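Local atomic coordinates of Endonuclease/exonuclease/phosphatase (PDB entry 4RUW), a protein that is a zinc-containing member of the endonuclease/exonuclease/phosphatase family with an added Ig-like domain, its exact role unassigned. Residues G129-D134 with S145-V150; L166-Y171 with A207-D212; A198-T203 with A233-I238. One frame throughout, in Å; residues are numbered along the deposited sequence.

Contact 1 of 3, residues G129-D134 with S145-V150; sequences GLTEVD and SSNGNV
A classic beta bulge joins the antiparallel strands 129-133 and 146-150: Thr131 and Glu132 both face Asn147. The amide of Thr131 gives Asn147 O a nearly straight bond (N to O 2.8 Å), whereas that of Glu132 reaches the same oxygen only weakly; in return Asn147 N donates to Glu132 O at 2.9 Å. Around the bulge the pairing is regular, with Gly129 and Asn149 a hydrogen-bonded pair on one side and Val133 and Ser146 a non-hydrogen-bonded pair on the other.

One side-chain bond reinforces the bulge. With CG anti to its own backbone N (chi1 -178°), Asn147 swings its amide to the Thr131 hydroxyl, where Asn147 ND2 donates to Thr131 OG1 at 2.9 Å, the oxygen lying almost in the amide plane. The methyl of Thr131 turns the other way, its CG2 3.4 Å from Asn149 ND2. A water bridges Gly129 O and Asn149 ND2, while Asn149 OD1 is taken by Asn95 of the adjoining strand.

Leu130 CD1 lies against Ser146 CB at 3.6 Å. At the far end of the pair, Asp134 N meets Ser145 O from above the carbonyl plane, 48° out of it. Ser146 N bonds Asp100, a zinc ligand, so this end of the pair flanks the metal site. The whole is a bulged antiparallel pair at the edge of one sheet of a DNase I-like fold.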
loop_
_atom_site.group_PDB
_atom_site.type_symbol
_atom_site.label_atom_id
_atom_site.label_comp_id
_atom_site.label_asym_id
_atom_site.label_seq_id
_atom_site.Cartn_x
_atom_site.Cartn_y
_atom_site.Cartn_z
ATOM N N GLY A 129 7.721 16.117 1.349
ATOM C CA GLY A 129 6.352 16.592 1.438
ATOM C C GLY A 129 5.962 16.767 2.890
ATOM O O GLY A 129 5.730 15.789 3.597
ATOM N N LEU A 130 5.902 18.015 3.335
ATOM C CA LEU A 130 5.608 18.339 4.719
ATOM C C LEU A 130 4.286 17.744 5.198
ATOM O O LEU A 130 3.272 17.850 4.507
ATOM C CB LEU A 130 5.550 19.858 4.848
ATOM C CG LEU A 130 5.196 20.433 6.211
ATOM C CD1 LEU A 130 6.293 20.144 7.204
ATOM C CD2 LEU A 130 4.946 21.932 6.085
ATOM N N THR A 131 4.297 17.146 6.390
ATOM C CA THR A 131 3.069 16.656 7.013
ATOM C C THR A 131 2.697 17.396 8.301
ATOM O O THR A 131 1.519 17.477 8.646
ATOM C CB THR A 131 3.121 15.138 7.351
ATOM O OG1 THR A 131 3.933 14.925 8.509
ATOM C CG2 THR A 131 3.664 14.326 6.192
ATOM N N GLU A 132 3.689 17.907 9.026
ATOM C CA GLU A 132 3.440 18.440 10.359
ATOM C C GLU A 132 4.608 19.304 10.794
ATOM O O GLU A 132 5.751 18.991 10.477
ATOM C CB GLU A 132 3.264 17.290 11.358
ATOM C CG GLU A 132 2.844 17.761 12.747
ATOM C CD GLU A 132 2.553 16.637 13.719
ATOM O OE1 GLU A 132 2.471 15.464 13.288
ATOM O OE2 GLU A 132 2.391 16.940 14.921
ATOM N N VAL A 133 4.330 20.378 11.530
ATOM C CA VAL A 133 5.391 21.185 12.130
ATOM C C VAL A 133 5.275 21.203 13.644
ATOM O O VAL A 133 4.229 20.867 14.198
ATOM C CB VAL A 133 5.390 22.637 11.608
ATOM C CG1 VAL A 133 5.609 22.649 10.105
ATOM C CG2 VAL A 133 4.096 23.345 11.981
ATOM N N ASP A 134 6.371 21.582 14.299
ATOM C CA ASP A 134 6.405 21.803 15.744
ATOM C C ASP A 134 5.937 20.593 16.540
ATOM O O ASP A 134 4.957 20.660 17.290
ATOM C CB ASP A 134 5.607 23.053 16.119
ATOM C CG ASP A 134 6.181 24.306 15.494
ATOM O OD1 ASP A 134 7.329 24.254 15.002
ATOM O OD2 ASP A 134 5.491 25.346 15.504
ATOM N N SER A 145 10.658 22.358 14.134
ATOM C CA SER A 145 10.729 20.963 13.714
ATOM C C SER A 145 9.662 20.661 12.665
ATOM O O SER A 145 8.667 21.375 12.546
ATOM C CB SER A 145 10.585 20.028 14.915
ATOM O OG SER A 145 9.341 20.210 15.575
ATOM N N SER A 146 9.868 19.603 11.900
ATOM C CA SER A 146 8.868 19.190 10.929
ATOM C C SER A 146 9.042 17.735 10.557
ATOM O O SER A 146 10.141 17.191 10.639
ATOM C CB SER A 146 8.930 20.046 9.663
ATOM O OG SER A 146 10.066 19.745 8.876
ATOM N N ASN A 147 7.934 17.118 10.170
ATOM C CA ASN A 147 7.938 15.775 9.624
ATOM C C ASN A 147 7.469 15.813 8.182
ATOM O O ASN A 147 6.625 16.640 7.816
ATOM C CB ASN A 147 7.018 14.855 10.423
ATOM C CG ASN A 147 7.051 13.435 9.906
ATOM O OD1 ASN A 147 8.021 12.727 10.111
ATOM N ND2 ASN A 147 6.019 13.036 9.172
ATOM N N GLY A 148 8.008 14.918 7.365
ATOM C CA GLY A 148 7.545 14.765 6.004
ATOM C C GLY A 148 7.546 13.326 5.523
ATOM O O GLY A 148 8.171 12.440 6.130
ATOM N N ASN A 149 6.822 13.102 4.429
ATOM C CA ASN A 149 7.016 11.935 3.585
ATOM C C ASN A 149 7.992 12.317 2.484
ATOM O O ASN A 149 7.986 13.458 2.036
ATOM C CB ASN A 149 5.681 11.494 3.003
ATOM C CG ASN A 149 4.696 11.127 4.076
ATOM O OD1 ASN A 149 5.010 10.329 4.964
ATOM N ND2 ASN A 149 3.509 11.720 4.028
ATOM N N VAL A 150 8.846 11.382 2.081
ATOM C CA VAL A 150 9.870 11.669 1.086
ATOM C C VAL A 150 9.785 10.681 -0.064
ATOM O O VAL A 150 9.512 9.500 0.153
ATOM C CB VAL A 150 11.281 11.624 1.734
ATOM C CG1 VAL A 150 12.393 11.569 0.683
ATOM C CG2 VAL A 150 11.471 12.807 2.682
HETATM O O HOH W 1 3.616 14.184 2.358
#

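Contact 2 of 3, residues L166-Y171 with A207-D212; sequences LPNENY and AVLVED
One carboxylate, that of Asp212, gathers in the loop 166-171 and ties it to the first turns of helix 207-222, in a domain of the DNase I-like fold. Each oxygen accepts two bonds from the loop. Asn170 supplies both donors to one of them: its backbone N approaches Asp212 OD1 on the syn lone pair at 2.9 Å, while its side-chain ND2 comes to Asp212 OD1 on the anti side, also at 2.9 Å. The two side chains slide past each other in opposite directions, their amide and carboxylate planes 33° apart.

OD2 is held differently. Asn168 crosses Asp212 at about a right angle and its amide stands steeply to the carboxylate, with ND2 2.9 Å from Asp212 OD2; from the opposite face of the carboxylate, Tyr171 N reaches that oxygen at 2.9 Å. Donors on both faces should restrain the group from rotating, and such a donor-rich setting would probably favour its ionised form. A water links Glu169 N to Asp212 OD1.

Apolar contact closes the flank nearer the helix start. A first torsion of 176° swings the Tyr171 ring out along Leu209, the two side chains pointing the same way; the CD2 methyl of Leu209 sits over one ring face in a CH-pi contact, 29° off the normal. Val208 CG2 rests on Tyr171 CA at 3.9 Å. Asn170, turned toward the helix, touches it with its CB methylene as well as its amide: Asn170 CB lies 3.4 Å from Val208 O, and Asn170 ND2 is 3.6 Å from Glu211 CB.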
loop_
_atom_site.group_PDB
_atom_site.type_symbol
_atom_site.label_atom_id
_atom_site.label_comp_id
_atom_site.label_asym_id
_atom_site.label_seq_id
_atom_site.Cartn_x
_atom_site.Cartn_y
_atom_site.Cartn_z
ATOM N N LEU A 166 -4.158 16.133 4.767
ATOM C CA LEU A 166 -5.159 15.147 5.139
ATOM C C LEU A 166 -5.641 15.490 6.549
ATOM O O LEU A 166 -4.836 15.741 7.426
ATOM C CB LEU A 166 -4.559 13.736 5.070
ATOM C CG LEU A 166 -4.007 13.320 3.701
ATOM C CD1 LEU A 166 -3.285 11.987 3.793
ATOM C CD2 LEU A 166 -5.101 13.252 2.649
ATOM N N PRO A 167 -6.961 15.490 6.773
ATOM C CA PRO A 167 -7.587 16.066 7.969
ATOM C C PRO A 167 -7.496 15.178 9.207
ATOM O O PRO A 167 -7.402 13.971 9.074
ATOM C CB PRO A 167 -9.054 16.165 7.548
ATOM C CG PRO A 167 -9.246 14.969 6.684
ATOM C CD PRO A 167 -7.968 14.884 5.880
ATOM N N ASN A 168 -7.558 15.784 10.391
ATOM C CA ASN A 168 -7.776 15.059 11.643
ATOM C C ASN A 168 -8.930 15.688 12.424
ATOM O O ASN A 168 -8.839 15.921 13.626
ATOM C CB ASN A 168 -6.508 15.029 12.501
ATOM C CG ASN A 168 -5.664 13.783 12.263
ATOM O OD1 ASN A 168 -4.545 13.874 11.776
ATOM N ND2 ASN A 168 -6.198 12.618 12.621
ATOM N N GLU A 169 -10.024 15.972 11.728
ATOM C CA GLU A 169 -11.131 16.716 12.320
ATOM C C GLU A 169 -11.847 15.969 13.446
ATOM O O GLU A 169 -12.313 16.580 14.396
ATOM C CB GLU A 169 -12.115 17.155 11.228
ATOM C CG GLU A 169 -13.277 18.026 11.702
ATOM C CD GLU A 169 -12.864 19.406 12.207
ATOM O OE1 GLU A 169 -11.702 19.824 11.999
ATOM O OE2 GLU A 169 -13.719 20.080 12.821
ATOM N N ASN A 170 -11.946 14.650 13.347
ATOM C CA ASN A 170 -12.596 13.900 14.421
ATOM C C ASN A 170 -11.731 13.802 15.671
ATOM O O ASN A 170 -12.224 13.922 16.787
ATOM C CB ASN A 170 -13.016 12.515 13.942
ATOM C CG ASN A 170 -14.009 12.585 12.807
ATOM O OD1 ASN A 170 -15.170 12.946 13.010
ATOM N ND2 ASN A 170 -13.561 12.250 11.602
ATOM N N TYR A 171 -10.434 13.595 15.475
ATOM C CA TYR A 171 -9.492 13.531 16.583
ATOM C C TYR A 171 -9.382 14.872 17.304
ATOM O O TYR A 171 -9.390 14.928 18.532
ATOM C CB TYR A 171 -8.127 13.091 16.061
ATOM C CG TYR A 171 -7.004 13.072 17.065
ATOM C CD1 TYR A 171 -7.052 12.247 18.179
ATOM C CD2 TYR A 171 -5.871 13.845 16.865
ATOM C CE1 TYR A 171 -6.007 12.211 19.086
ATOM C CE2 TYR A 171 -4.822 13.814 17.759
ATOM C CZ TYR A 171 -4.897 12.997 18.873
ATOM O OH TYR A 171 -3.856 12.963 19.773
ATOM N N ALA A 207 -11.762 5.393 18.261
ATOM C CA ALA A 207 -12.822 5.482 17.271
ATOM C C ALA A 207 -12.704 6.749 16.423
ATOM O O ALA A 207 -12.829 6.682 15.199
ATOM C CB ALA A 207 -14.186 5.397 17.940
ATOM N N VAL A 208 -12.441 7.895 17.051
ATOM C CA VAL A 208 -12.317 9.126 16.276
ATOM C C VAL A 208 -11.112 9.082 15.326
ATOM O O VAL A 208 -11.185 9.603 14.206
ATOM C CB VAL A 208 -12.295 10.418 17.142
ATOM C CG1 VAL A 208 -13.649 10.650 17.793
ATOM C CG2 VAL A 208 -11.193 10.367 18.185
ATOM N N LEU A 209 -10.015 8.447 15.744
ATOM C CA LEU A 209 -8.864 8.313 14.856
ATOM C C LEU A 209 -9.173 7.416 13.654
ATOM O O LEU A 209 -8.724 7.689 12.542
ATOM C CB LEU A 209 -7.632 7.825 15.620
ATOM C CG LEU A 209 -6.925 8.937 16.399
ATOM C CD1 LEU A 209 -5.957 8.351 17.413
ATOM C CD2 LEU A 209 -6.214 9.898 15.440
ATOM N N VAL A 210 -9.936 6.346 13.861
ATOM C CA VAL A 210 -10.342 5.509 12.728
ATOM C C VAL A 210 -11.260 6.283 11.767
ATOM O O VAL A 210 -11.152 6.155 10.540
ATOM C CB VAL A 210 -10.994 4.187 13.202
ATOM C CG1 VAL A 210 -11.644 3.443 12.036
ATOM C CG2 VAL A 210 -9.955 3.313 13.895
ATOM N N GLU A 211 -12.150 7.111 12.312
ATOM C CA GLU A 211 -12.955 7.971 11.449
ATOM C C GLU A 211 -12.070 8.922 10.641
ATOM O O GLU A 211 -12.339 9.189 9.473
ATOM C CB GLU A 211 -14.011 8.734 12.249
ATOM C CG GLU A 211 -15.060 7.830 12.900
ATOM C CD GLU A 211 -15.789 6.921 11.903
ATOM O OE1 GLU A 211 -15.975 7.310 10.730
ATOM O OE2 GLU A 211 -16.187 5.804 12.298
ATOM N N ASP A 212 -10.995 9.410 11.250
ATOM C CA ASP A 212 -10.038 10.214 10.501
ATOM C C ASP A 212 -9.304 9.393 9.440
ATOM O O ASP A 212 -9.121 9.883 8.328
ATOM C CB ASP A 212 -9.042 10.918 11.423
ATOM C CG ASP A 212 -9.664 12.083 12.169
ATOM O OD1 ASP A 212 -10.729 12.579 11.730
ATOM O OD2 ASP A 212 -9.080 12.507 13.183
HETATM O O HOH W 2 -10.788 14.165 9.494
#

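Contact 3 of 3, residues A198-T203 with A233-I238; sequences ATHLST and AGDLNI
The segments 198-203 and 233-238 run side by side in the same direction, their end-to-end directions (198 to 203 and 233 to 237) 5° apart, pairing as parallel strands at Ala198 and Ala233, after which the second segment turns a corner at Gly234. Thr199 N donates to Ala233 O at 3.1 Å, almost in line with the carbonyl; farther on, Leu201 N lies in the carbonyl plane of Asp235 O, 3.0 Å away. At the corner, the backbone angles of Gly234 would press any CB against the preceding carbonyl, and its CA comes close to Thr199 O.

Beyond the corner, His200 and Asp235 lie alongside each other, ring and carboxylate planes 15° apart. The extended first torsion of His200 (chi1 -178°) brings one face of the imidazole against Asp235 CB in a CH-pi contact. Asp235 OD2 is 3.4 Å from His200 NE2 but badly angled for a bond, and is instead bonded by Asn62. At the ring edge, in its plane, a water lies 2.9 Å from His200 NE2 and also accepts from Asn237 ND2.

Asn237 turns toward the other segment, and its ND2 donates to Leu201 O at 2.9 Å, the oxygen lying in the amide plane. The same nitrogen lies against the Thr203 CG2 methyl. On another side, Leu236 CD2 meets Thr199 CG2 at 3.8 Å and packs beside Leu201.

The chemistry implies a buried polar cluster: imidazole and carboxylate lie alongside, nearly parallel, rather than paired directly, and one asparagine amide serves both a carbonyl and the water at the ring edge.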
loop_
_atom_site.group_PDB
_atom_site.type_symbol
_atom_site.label_atom_id
_atom_site.label_comp_id
_atom_site.label_asym_id
_atom_site.label_seq_id
_atom_site.Cartn_x
_atom_site.Cartn_y
_atom_site.Cartn_z
ATOM N N ALA A 198 2.765 9.090 -2.141
ATOM C CA ALA A 198 3.419 8.721 -0.883
ATOM C C ALA A 198 2.614 9.272 0.278
ATOM O O ALA A 198 2.327 10.475 0.311
ATOM C CB ALA A 198 4.815 9.311 -0.847
ATOM N N THR A 199 2.250 8.436 1.244
ATOM C CA THR A 199 1.525 8.962 2.384
ATOM C C THR A 199 1.751 8.132 3.641
ATOM O O THR A 199 2.505 7.143 3.640
ATOM C CB THR A 199 0.012 9.141 2.065
ATOM O OG1 THR A 199 -0.599 9.988 3.048
ATOM C CG2 THR A 199 -0.706 7.810 2.041
ATOM N N HIS A 200 1.090 8.563 4.710
ATOM C CA HIS A 200 1.214 7.993 6.043
ATOM C C HIS A 200 -0.058 8.471 6.753
ATOM O O HIS A 200 -0.285 9.678 6.890
ATOM C CB HIS A 200 2.497 8.527 6.702
ATOM C CG HIS A 200 2.781 7.992 8.071
ATOM N ND1 HIS A 200 3.907 8.361 8.769
ATOM C CD2 HIS A 200 2.102 7.132 8.869
ATOM C CE1 HIS A 200 3.912 7.755 9.942
ATOM N NE2 HIS A 200 2.827 7.013 10.033
ATOM N N LEU A 201 -0.929 7.540 7.133
ATOM C CA LEU A 201 -2.210 7.909 7.733
ATOM C C LEU A 201 -2.146 7.897 9.258
ATOM O O LEU A 201 -1.187 7.371 9.833
ATOM C CB LEU A 201 -3.318 6.963 7.259
ATOM C CG LEU A 201 -3.479 6.820 5.747
ATOM C CD1 LEU A 201 -4.670 5.946 5.448
ATOM C CD2 LEU A 201 -3.583 8.170 5.042
ATOM N N SER A 202 -3.173 8.432 9.912
ATOM C CA SER A 202 -3.235 8.373 11.364
ATOM C C SER A 202 -3.209 6.937 11.869
ATOM O O SER A 202 -3.596 6.009 11.167
ATOM C CB SER A 202 -4.515 9.023 11.871
ATOM O OG SER A 202 -4.527 10.415 11.647
ATOM N N THR A 203 -2.765 6.773 13.106
ATOM C CA THR A 203 -2.848 5.490 13.791
ATOM C C THR A 203 -4.286 5.234 14.221
ATOM O O THR A 203 -5.038 6.174 14.462
ATOM C CB THR A 203 -1.969 5.481 15.045
ATOM O OG1 THR A 203 -2.461 6.458 15.972
ATOM C CG2 THR A 203 -0.526 5.785 14.681
ATOM N N ALA A 233 1.943 4.284 -1.956
ATOM C CA ALA A 233 2.768 3.588 -0.997
ATOM C C ALA A 233 2.870 4.347 0.303
ATOM O O ALA A 233 2.853 5.574 0.332
ATOM C CB ALA A 233 4.159 3.330 -1.567
ATOM N N GLY A 234 3.014 3.590 1.381
ATOM C CA GLY A 234 3.331 4.149 2.675
ATOM C C GLY A 234 2.721 3.383 3.817
ATOM O O GLY A 234 2.143 2.303 3.647
ATOM N N ASP A 235 2.863 3.965 4.996
ATOM C CA ASP A 235 2.339 3.406 6.225
ATOM C C ASP A 235 0.883 3.844 6.349
ATOM O O ASP A 235 0.581 4.945 6.813
ATOM C CB ASP A 235 3.184 3.939 7.383
ATOM C CG ASP A 235 2.762 3.401 8.737
ATOM O OD1 ASP A 235 1.740 2.684 8.836
ATOM O OD2 ASP A 235 3.473 3.722 9.725
ATOM N N LEU A 236 -0.022 2.982 5.901
ATOM C CA LEU A 236 -1.437 3.310 5.962
ATOM C C LEU A 236 -2.023 3.069 7.346
ATOM O O LEU A 236 -3.145 3.490 7.625
ATOM C CB LEU A 236 -2.227 2.547 4.902
ATOM C CG LEU A 236 -1.764 2.776 3.461
ATOM C CD1 LEU A 236 -2.681 2.055 2.494
ATOM C CD2 LEU A 236 -1.663 4.267 3.124
ATOM N N ASN A 237 -1.266 2.386 8.209
ATOM C CA ASN A 237 -1.681 2.200 9.600
ATOM C C ASN A 237 -2.986 1.423 9.755
ATOM O O ASN A 237 -3.678 1.551 10.770
ATOM C CB ASN A 237 -1.768 3.545 10.335
ATOM C CG ASN A 237 -0.541 3.835 11.167
ATOM O OD1 ASN A 237 -0.004 2.944 11.830
ATOM N ND2 ASN A 237 -0.094 5.087 11.153
ATOM N N ILE A 238 -3.321 0.627 8.743
ATOM C CA ILE A 238 -4.491 -0.236 8.797
ATOM C C ILE A 238 -4.087 -1.646 8.420
ATOM O O ILE A 238 -3.244 -1.835 7.541
ATOM C CB ILE A 238 -5.634 0.264 7.857
ATOM C CG1 ILE A 238 -5.188 0.291 6.387
ATOM C CG2 ILE A 238 -6.133 1.620 8.317
ATOM C CD1 ILE A 238 -6.320 0.636 5.418
HETATM O O HOH W 3 2.367 5.978 12.680
#

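In the fold
The three contacts illustrate how a two-layered fold is tied together. Contact 1 belongs to one six-stranded sheet and contact 3 to the other; they meet where Asn149 OD1 packs on His200 CB at 3.5 Å, their centres 14 Å apart. Asn95, whose OD1 takes the amide of Asp235, bridges the two. Contact 2 lies 13 Å from contact 3, centre to centre, and joins it through a probable hydrogen bond, Asn168 ND2 to Ser202 OG at 2.9 Å. Contacts 1 and 2 do not touch. The zinc ion is about 5 Å from the Ser145 side chain in contact 1 and about 13 Å from that of His200 in contact 3.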